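Local structure of DUF1904 domain-containing protein (4M1A) at residues I4-A9 / G54-E59; K72-F77 / V89-N94. The protein is of unknown function but belongs to the DUF1904 family of the MIF clan and assembles as a trimer, as MIF itself does. All coordinates share one frame; numbering follows the deposited sequence.

Overall arrangement
Both contacts involve the same mixed sheet, and their centres lie about 10 Å apart. Contact 1 pairs strand 3-7 with strand 56-62 inside the sheet; contact 2 packs helix 67-82 onto the next strand, 89-95. Strand 56-62 supplies the second segment of contact 1 and opens the beta-alpha-beta unit that contact 2 belongs to. Thr-90 joins the two by probable hydrogen bonds: Ile-58 N lies 2.8 Å from Thr-90 O. Thr-90 N lies 2.8 Å from Val-56 O. Phe-57 CZ packs 3.4 Å from Val-92 CG2. Both contacts reach the second subunit, contact 2 through a ladder that continues the sheet; contact 1 also reaches the third, through Arg-5. No active site has been defined.

Contact 1: I4-A9 / G54-E59; sequences IRVRGA and GLVFIE
Glu-59 OE1 is gripped by Arg-7 NH2 and water 1. Arg-7 NH2 reaches OE1 at 2.9 Å in a salt bridge, on the syn side but well out of the carboxylate plane; the bond is bent, 145° at the hydrogen, and the guanidinium stands 78° from the carboxylate. Water 1 donates to OE1 at 2.6 Å and accepts from Arg-5 NH1. Water 2, which takes the N-H of Arg-7 NE at 2.8 Å, can donate to OE1 or to Phe-57 O, not necessarily to both at once. The bend at chi3 (75°) turns the guanidinium so that NH2 meets OE1, while Arg-7 CG lies 3.5 Å from Phe-57 CB and the two side chains run side by side. Arg-7 NH1 bridges to Glu-39 of the second subunit, and Glu-59 OE2 to Arg-5 of that subunit. A leucine in place of Arg-7 would probably cost Glu-59 the bond at OE1 and Glu-39 of the second subunit its bridge. The underlying pairing is antiparallel: Arg-5 with Glu-59 and Arg-7 with Phe-57 are hydrogen-bonded pairs, the shortest of the four backbone bonds being Glu-59 N to Arg-5 O at 2.8 Å. As in other MIF-clan trimers, one face of the sheet looks to neighbouring subunits: Arg-5 NH1 bridges to Glu-59 of the third subunit, and Phe-57 meets His-3 of the second edge-to-face. On the helix-covered face, Val-6 CG1 touches Val-56 CG1 at 4.0 Å, and Val-6 CG2 lies alongside Ile-58 CG1. Where the strand ends, Gly-8 CA offers a C-H to the buried Leu-55 O at 3.3 Å.

Contact 2: K72-F77 / V89-N94; sequences KIAALF and VTIVFN
Ile-91 carries CG1 beside its backbone N (chi1 -51°) with the chain then extended, which carries CD1 across to the helix surface. There this one methyl lies 3.6 Å from Ala-74 O, 4.0 Å from Ala-74 CB and 3.8 Å from Phe-77 CB, and it comes to the edge of the Phe-77 ring, near the ring plane. Phe-93 has the same kind of first torsion (chi1 -70°), and although its CB leaves the strand obliquely to the helix, the ring end swings in so that CZ comes 3.9 Å from Ile-73 CG2. Ala-74 N also approaches the rim of the Phe-93 ring, 4.2 Å from CZ. Ile-73 CG2 thus serves two aromatics: it meets Phe-93 at the edge and lies over a face of Phe-77, 3.6 Å above that ring plane and offset toward the rim. The side chains that meet are all apolar, and the short segments run nearly antiparallel (153°) at 9.4 Å between axes, the return leg of a beta-alpha-beta crossover. Leu-25 of helix 21-29 packs on Ile-73 and Phe-77, Trp-62 of strand 56-62 meets the Phe-93 ring, and beyond strand 89-95 an antiparallel strand of the second subunit extends the sheet.

Contact 1: I4-A9 / G54-E59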
ATOM      1  N   ILE A   4      -4.724   8.956  -5.192  1.00 15.77           N
ATOM      2  CA  ILE A   4      -5.616   8.858  -4.043  1.00 14.09           C
ATOM      3  C   ILE A   4      -6.113   7.407  -4.049  1.00 14.70           C
ATOM      4  O   ILE A   4      -6.591   6.898  -5.123  1.00 16.77           O
ATOM      5  CB  ILE A   4      -6.871   9.757  -4.233  1.00 16.15           C
ATOM      6  CG1 ILE A   4      -6.572  11.276  -4.326  1.00 21.22           C
ATOM      7  CG2 ILE A   4      -7.839   9.608  -3.103  1.00 18.46           C
ATOM      8  CD1 ILE A   4      -5.262  11.797  -4.207  1.00 23.83           C
ATOM      9  N   ARG A   5      -6.069   6.735  -2.882  1.00 14.17           N
ATOM     10  CA  ARG A   5      -6.583   5.413  -2.728  1.00 15.71           C
ATOM     11  C   ARG A   5      -7.538   5.305  -1.615  1.00 14.97           C
ATOM     12  O   ARG A   5      -7.260   5.790  -0.518  1.00 15.75           O
ATOM     13  CB  ARG A   5      -5.444   4.414  -2.429  1.00 17.70           C
ATOM     14  CG  ARG A   5      -4.424   4.442  -3.519  1.00 19.29           C
ATOM     15  CD  ARG A   5      -3.212   3.656  -3.093  1.00 25.66           C
ATOM     16  NE  ARG A   5      -2.217   3.692  -4.167  1.00 27.70           N
ATOM     17  CZ  ARG A   5      -0.961   3.255  -4.053  1.00 26.77           C
ATOM     18  NH1 ARG A   5      -0.520   2.706  -2.917  1.00 24.76           N
ATOM     19  NH2 ARG A   5      -0.199   3.331  -5.117  1.00 27.47           N
ATOM     20  N   VAL A   6      -8.656   4.632  -1.873  1.00 14.60           N
ATOM     21  CA  VAL A   6      -9.709   4.514  -0.885  1.00 13.48           C
ATOM     22  C   VAL A   6      -9.972   3.047  -0.593  1.00 16.19           C
ATOM     23  O   VAL A   6     -10.196   2.250  -1.503  1.00 16.32           O
ATOM     24  CB  VAL A   6     -11.045   5.194  -1.363  1.00 15.44           C
ATOM     25  CG1 VAL A   6     -12.057   5.125  -0.256  1.00 16.87           C
ATOM     26  CG2 VAL A   6     -10.861   6.676  -1.733  1.00 16.97           C
ATOM     27  N   ARG A   7     -10.025   2.718   0.688  1.00 13.82           N
ATOM     28  CA  ARG A   7     -10.418   1.410   1.145  1.00 16.27           C
ATOM     29  C   ARG A   7     -11.458   1.526   2.196  1.00 18.82           C
ATOM     30  O   ARG A   7     -11.656   2.599   2.796  1.00 18.97           O
ATOM     31  CB  ARG A   7      -9.249   0.646   1.755  1.00 17.65           C
ATOM     32  CG  ARG A   7      -8.632   1.220   2.993  1.00 19.00           C
ATOM     33  CD  ARG A   7      -7.333   0.487   3.355  1.00 23.83           C
ATOM     34  NE  ARG A   7      -6.289   0.912   2.444  1.00 22.02           N
ATOM     35  CZ  ARG A   7      -5.352   0.120   2.002  1.00 22.11           C
ATOM     36  NH1 ARG A   7      -5.349  -1.118   2.458  1.00 21.24           N
ATOM     37  NH2 ARG A   7      -4.447   0.528   1.088  1.00 20.42           N
ATOM     38  N   GLY A   8     -12.176   0.444   2.424  1.00 19.38           N
ATOM     39  CA  GLY A   8     -13.245   0.463   3.435  1.00 21.65           C
ATOM     40  C   GLY A   8     -14.610   0.953   2.923  1.00 25.00           C
ATOM     41  O   GLY A   8     -15.555   1.043   3.686  1.00 28.62           O
ATOM     42  N   ALA A   9     -14.721   1.389   1.687  1.00 22.02           N
ATOM     43  CA  ALA A   9     -15.981   1.904   1.140  1.00 21.77           C
ATOM     44  C   ALA A   9     -16.380   1.046  -0.010  1.00 23.51           C
ATOM     45  O   ALA A   9     -15.551   0.497  -0.702  1.00 19.69           O
ATOM     46  CB  ALA A   9     -15.793   3.392   0.652  1.00 22.71           C
ATOM     47  N   GLY A  54     -14.964  -1.696   9.469  1.00 38.18           N
ATOM     48  CA  GLY A  54     -13.715  -0.965   9.356  1.00 38.18           C
ATOM     49  C   GLY A  54     -14.039   0.550   9.377  1.00 46.54           C
ATOM     50  O   GLY A  54     -14.974   1.019  10.083  1.00 46.39           O
ATOM     51  N   LEU A  55     -13.306   1.320   8.571  1.00 37.41           N
ATOM     52  CA  LEU A  55     -13.573   2.742   8.483  1.00 30.12           C
ATOM     53  C   LEU A  55     -13.397   3.094   7.016  1.00 28.96           C
ATOM     54  O   LEU A  55     -13.029   2.224   6.260  1.00 28.80           O
ATOM     55  CB  LEU A  55     -12.617   3.443   9.413  1.00 34.78           C
ATOM     56  CG  LEU A  55     -11.110   3.580   9.191  1.00 35.99           C
ATOM     57  CD1 LEU A  55     -10.499   3.811  10.573  1.00 41.96           C
ATOM     58  CD2 LEU A  55     -10.434   2.368   8.596  1.00 37.06           C
ATOM     59  N   VAL A  56     -13.529   4.352   6.623  1.00 20.18           N
ATOM     60  CA  VAL A  56     -13.138   4.763   5.266  1.00 18.34           C
ATOM     61  C   VAL A  56     -11.708   5.287   5.434  1.00 17.40           C
ATOM     62  O   VAL A  56     -11.456   6.159   6.281  1.00 20.78           O
ATOM     63  CB  VAL A  56     -14.035   5.814   4.678  1.00 19.52           C
ATOM     64  CG1 VAL A  56     -13.460   6.223   3.339  1.00 18.76           C
ATOM     65  CG2 VAL A  56     -15.432   5.201   4.558  1.00 23.84           C
ATOM     66  N   PHE A  57     -10.760   4.617   4.790  1.00 18.09           N
ATOM     67  CA  PHE A  57      -9.334   4.951   4.914  1.00 17.43           C
ATOM     68  C   PHE A  57      -8.775   5.400   3.549  1.00 15.43           C
ATOM     69  O   PHE A  57      -8.815   4.647   2.569  1.00 16.83           O
ATOM     70  CB  PHE A  57      -8.546   3.750   5.474  1.00 18.14           C
ATOM     71  CG  PHE A  57      -7.129   4.061   5.830  1.00 19.75           C
ATOM     72  CD1 PHE A  57      -6.154   4.137   4.896  1.00 21.06           C
ATOM     73  CD2 PHE A  57      -6.744   4.161   7.173  1.00 25.77           C
ATOM     74  CE1 PHE A  57      -4.839   4.444   5.226  1.00 22.33           C
ATOM     75  CE2 PHE A  57      -5.402   4.394   7.506  1.00 24.78           C
ATOM     76  CZ  PHE A  57      -4.479   4.528   6.534  1.00 24.23           C
ATOM     77  N   ILE A  58      -8.273   6.632   3.508  1.00 14.37           N
ATOM     78  CA  ILE A  58      -7.846   7.281   2.324  1.00 14.53           C
ATOM     79  C   ILE A  58      -6.385   7.599   2.398  1.00 15.47           C
ATOM     80  O   ILE A  58      -5.909   8.232   3.388  1.00 16.69           O
ATOM     81  CB  ILE A  58      -8.657   8.563   2.014  1.00 14.12           C
ATOM     82  CG1 ILE A  58     -10.105   8.237   2.002  1.00 17.01           C
ATOM     83  CG2 ILE A  58      -8.212   9.201   0.654  1.00 14.60           C
ATOM     84  CD1 ILE A  58     -11.021   9.472   2.045  1.00 17.52           C
ATOM     85  N   GLU A  59      -5.638   7.124   1.385  1.00 14.65           N
ATOM     86  CA  GLU A  59      -4.210   7.474   1.257  1.00 15.67           C
ATOM     87  C   GLU A  59      -4.056   8.467   0.129  1.00 15.72           C
ATOM     88  O   GLU A  59      -4.712   8.311  -0.915  1.00 16.37           O
ATOM     89  CB  GLU A  59      -3.386   6.213   0.972  1.00 16.82           C
ATOM     90  CG  GLU A  59      -3.421   5.210   2.063  1.00 20.18           C
ATOM     91  CD  GLU A  59      -3.050   3.748   1.706  1.00 27.11           C
ATOM     92  OE1 GLU A  59      -3.546   3.199   0.651  1.00 25.74           O
ATOM     93  OE2 GLU A  59      -2.337   3.160   2.612  1.00 29.93           O
TER
HETATM   94  O   HOH W   1      -1.852   1.730  -0.659  1.00 30.40           O
HETATM   95  O   HOH W   2      -6.293   3.394   1.135  1.00 25.81           O

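Contact 2: K72-F77 / V89-N94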
ATOM      1  N   LYS A  72      -6.908  21.324   3.880  1.00 17.00           N
ATOM      2  CA  LYS A  72      -8.109  21.620   3.044  1.00 18.12           C
ATOM      3  C   LYS A  72      -8.551  20.331   2.350  1.00 20.26           C
ATOM      4  O   LYS A  72      -9.755  20.055   2.262  1.00 18.14           O
ATOM      5  CB  LYS A  72      -7.810  22.673   2.009  1.00 21.01           C
ATOM      6  CG  LYS A  72      -7.776  24.104   2.630  1.00 20.89           C
ATOM      7  CD  LYS A  72      -7.439  25.163   1.620  1.00 25.53           C
ATOM      8  CE  LYS A  72      -7.700  26.568   2.303  1.00 32.07           C
ATOM      9  NZ  LYS A  72      -7.565  27.574   1.270  1.00 42.41           N
ATOM     10  N   ILE A  73      -7.597  19.540   1.875  1.00 18.00           N
ATOM     11  CA  ILE A  73      -7.945  18.228   1.263  1.00 18.80           C
ATOM     12  C   ILE A  73      -8.535  17.317   2.261  1.00 16.91           C
ATOM     13  O   ILE A  73      -9.574  16.679   2.011  1.00 16.93           O
ATOM     14  CB  ILE A  73      -6.752  17.628   0.475  1.00 20.06           C
ATOM     15  CG1 ILE A  73      -6.406  18.472  -0.695  1.00 22.00           C
ATOM     16  CG2 ILE A  73      -7.019  16.161   0.086  1.00 18.97           C
ATOM     17  CD1 ILE A  73      -4.992  18.193  -1.139  1.00 28.27           C
ATOM     18  N   ALA A  74      -7.951  17.247   3.461  1.00 17.51           N
ATOM     19  CA  ALA A  74      -8.569  16.474   4.481  1.00 17.53           C
ATOM     20  C   ALA A  74     -10.012  16.894   4.818  1.00 21.24           C
ATOM     21  O   ALA A  74     -10.886  16.038   5.075  1.00 20.33           O
ATOM     22  CB  ALA A  74      -7.734  16.503   5.730  1.00 23.52           C
ATOM     23  N   ALA A  75     -10.237  18.207   4.922  1.00 20.65           N
ATOM     24  CA  ALA A  75     -11.589  18.693   5.245  1.00 22.60           C
ATOM     25  C   ALA A  75     -12.577  18.308   4.146  1.00 17.82           C
ATOM     26  O   ALA A  75     -13.681  17.862   4.430  1.00 19.14           O
ATOM     27  CB  ALA A  75     -11.539  20.226   5.490  1.00 23.32           C
ATOM     28  N   LEU A  76     -12.169  18.482   2.907  1.00 17.30           N
ATOM     29  CA  LEU A  76     -12.988  18.207   1.725  1.00 17.98           C
ATOM     30  C   LEU A  76     -13.379  16.711   1.705  1.00 20.42           C
ATOM     31  O   LEU A  76     -14.533  16.347   1.583  1.00 19.05           O
ATOM     32  CB  LEU A  76     -12.264  18.549   0.485  1.00 18.44           C
ATOM     33  CG  LEU A  76     -13.056  18.300  -0.830  1.00 23.17           C
ATOM     34  CD1 LEU A  76     -14.372  19.092  -0.920  1.00 23.84           C
ATOM     35  CD2 LEU A  76     -12.182  18.503  -2.049  1.00 26.20           C
ATOM     36  N   PHE A  77     -12.369  15.860   1.873  1.00 18.15           N
ATOM     37  CA  PHE A  77     -12.633  14.424   1.835  1.00 18.12           C
ATOM     38  C   PHE A  77     -13.561  14.008   2.953  1.00 16.57           C
ATOM     39  O   PHE A  77     -14.487  13.187   2.728  1.00 18.22           O
ATOM     40  CB  PHE A  77     -11.303  13.635   1.891  1.00 16.85           C
ATOM     41  CG  PHE A  77     -10.484  13.613   0.630  1.00 16.15           C
ATOM     42  CD1 PHE A  77     -10.792  14.283  -0.523  1.00 16.84           C
ATOM     43  CD2 PHE A  77      -9.240  12.902   0.624  1.00 15.03           C
ATOM     44  CE1 PHE A  77      -9.989  14.189  -1.653  1.00 18.24           C
ATOM     45  CE2 PHE A  77      -8.469  12.861  -0.477  1.00 14.09           C
ATOM     46  CZ  PHE A  77      -8.798  13.506  -1.623  1.00 16.28           C
ATOM     47  N   VAL A  89     -13.653   8.551   9.059  1.00 20.80           N
ATOM     48  CA  VAL A  89     -12.925   8.824   7.834  1.00 22.34           C
ATOM     49  C   VAL A  89     -11.504   9.151   8.222  1.00 21.46           C
ATOM     50  O   VAL A  89     -11.263  10.117   8.970  1.00 20.60           O
ATOM     51  CB  VAL A  89     -13.524  10.008   7.024  1.00 21.22           C
ATOM     52  CG1 VAL A  89     -12.730  10.170   5.752  1.00 22.77           C
ATOM     53  CG2 VAL A  89     -14.971   9.710   6.687  1.00 25.46           C
ATOM     54  N   THR A  90     -10.568   8.290   7.826  1.00 18.19           N
ATOM     55  CA  THR A  90      -9.148   8.456   8.142  1.00 18.80           C
ATOM     56  C   THR A  90      -8.359   8.730   6.873  1.00 17.82           C
ATOM     57  O   THR A  90      -8.636   8.100   5.824  1.00 17.68           O
ATOM     58  CB  THR A  90      -8.627   7.193   8.882  1.00 20.87           C
ATOM     59  OG1 THR A  90      -9.292   7.158  10.138  1.00 23.22           O
ATOM     60  CG2 THR A  90      -7.141   7.264   9.086  1.00 21.18           C
ATOM     61  N   ILE A  91      -7.447   9.722   6.923  1.00 17.54           N
ATOM     62  CA  ILE A  91      -6.692  10.173   5.781  1.00 16.55           C
ATOM     63  C   ILE A  91      -5.214  10.257   6.101  1.00 18.10           C
ATOM     64  O   ILE A  91      -4.845  10.848   7.155  1.00 17.88           O
ATOM     65  CB  ILE A  91      -7.152  11.523   5.277  1.00 17.61           C
ATOM     66  CG1 ILE A  91      -8.647  11.515   5.066  1.00 22.05           C
ATOM     67  CG2 ILE A  91      -6.511  11.823   3.935  1.00 19.13           C
ATOM     68  CD1 ILE A  91      -9.191  12.893   4.904  1.00 21.86           C
ATOM     69  N   VAL A  92      -4.371   9.596   5.297  1.00 16.58           N
ATOM     70  CA  VAL A  92      -2.960   9.672   5.491  1.00 19.49           C
ATOM     71  C   VAL A  92      -2.306  10.245   4.261  1.00 18.31           C
ATOM     72  O   VAL A  92      -2.557   9.761   3.160  1.00 20.74           O
ATOM     73  CB  VAL A  92      -2.403   8.269   5.813  1.00 24.57           C
ATOM     74  CG1 VAL A  92      -0.963   8.418   6.260  1.00 28.19           C
ATOM     75  CG2 VAL A  92      -3.237   7.674   6.952  1.00 31.50           C
ATOM     76  N   PHE A  93      -1.440  11.239   4.423  1.00 18.19           N
ATOM     77  CA  PHE A  93      -0.679  11.774   3.315  1.00 15.51           C
ATOM     78  C   PHE A  93       0.732  11.124   3.308  1.00 19.19           C
ATOM     79  O   PHE A  93       1.396  11.100   4.348  1.00 20.50           O
ATOM     80  CB  PHE A  93      -0.555  13.268   3.413  1.00 17.87           C
ATOM     81  CG  PHE A  93      -1.906  13.980   3.165  1.00 16.09           C
ATOM     82  CD1 PHE A  93      -2.828  14.076   4.158  1.00 19.52           C
ATOM     83  CD2 PHE A  93      -2.196  14.470   1.931  1.00 18.07           C
ATOM     84  CE1 PHE A  93      -4.069  14.690   3.928  1.00 20.55           C
ATOM     85  CE2 PHE A  93      -3.437  15.092   1.690  1.00 19.38           C
ATOM     86  CZ  PHE A  93      -4.352  15.148   2.673  1.00 18.52           C
ATOM     87  N   ASN A  94       1.161  10.674   2.131  1.00 18.73           N
ATOM     88  CA  ASN A  94       2.477   9.965   1.940  1.00 22.46           C
ATOM     89  C   ASN A  94       3.303  10.769   0.942  1.00 20.99           C
ATOM     90  O   ASN A  94       2.967  10.863  -0.216  1.00 21.79           O
ATOM     91  CB  ASN A  94       2.251   8.542   1.444  1.00 26.76           C
ATOM     92  CG  ASN A  94       1.539   7.652   2.490  1.00 34.79           C
ATOM     93  OD1 ASN A  94       0.436   7.128   2.266  1.00 43.79           O
ATOM     94  ND2 ASN A  94       2.119   7.584   3.687  1.00 39.01           N
TER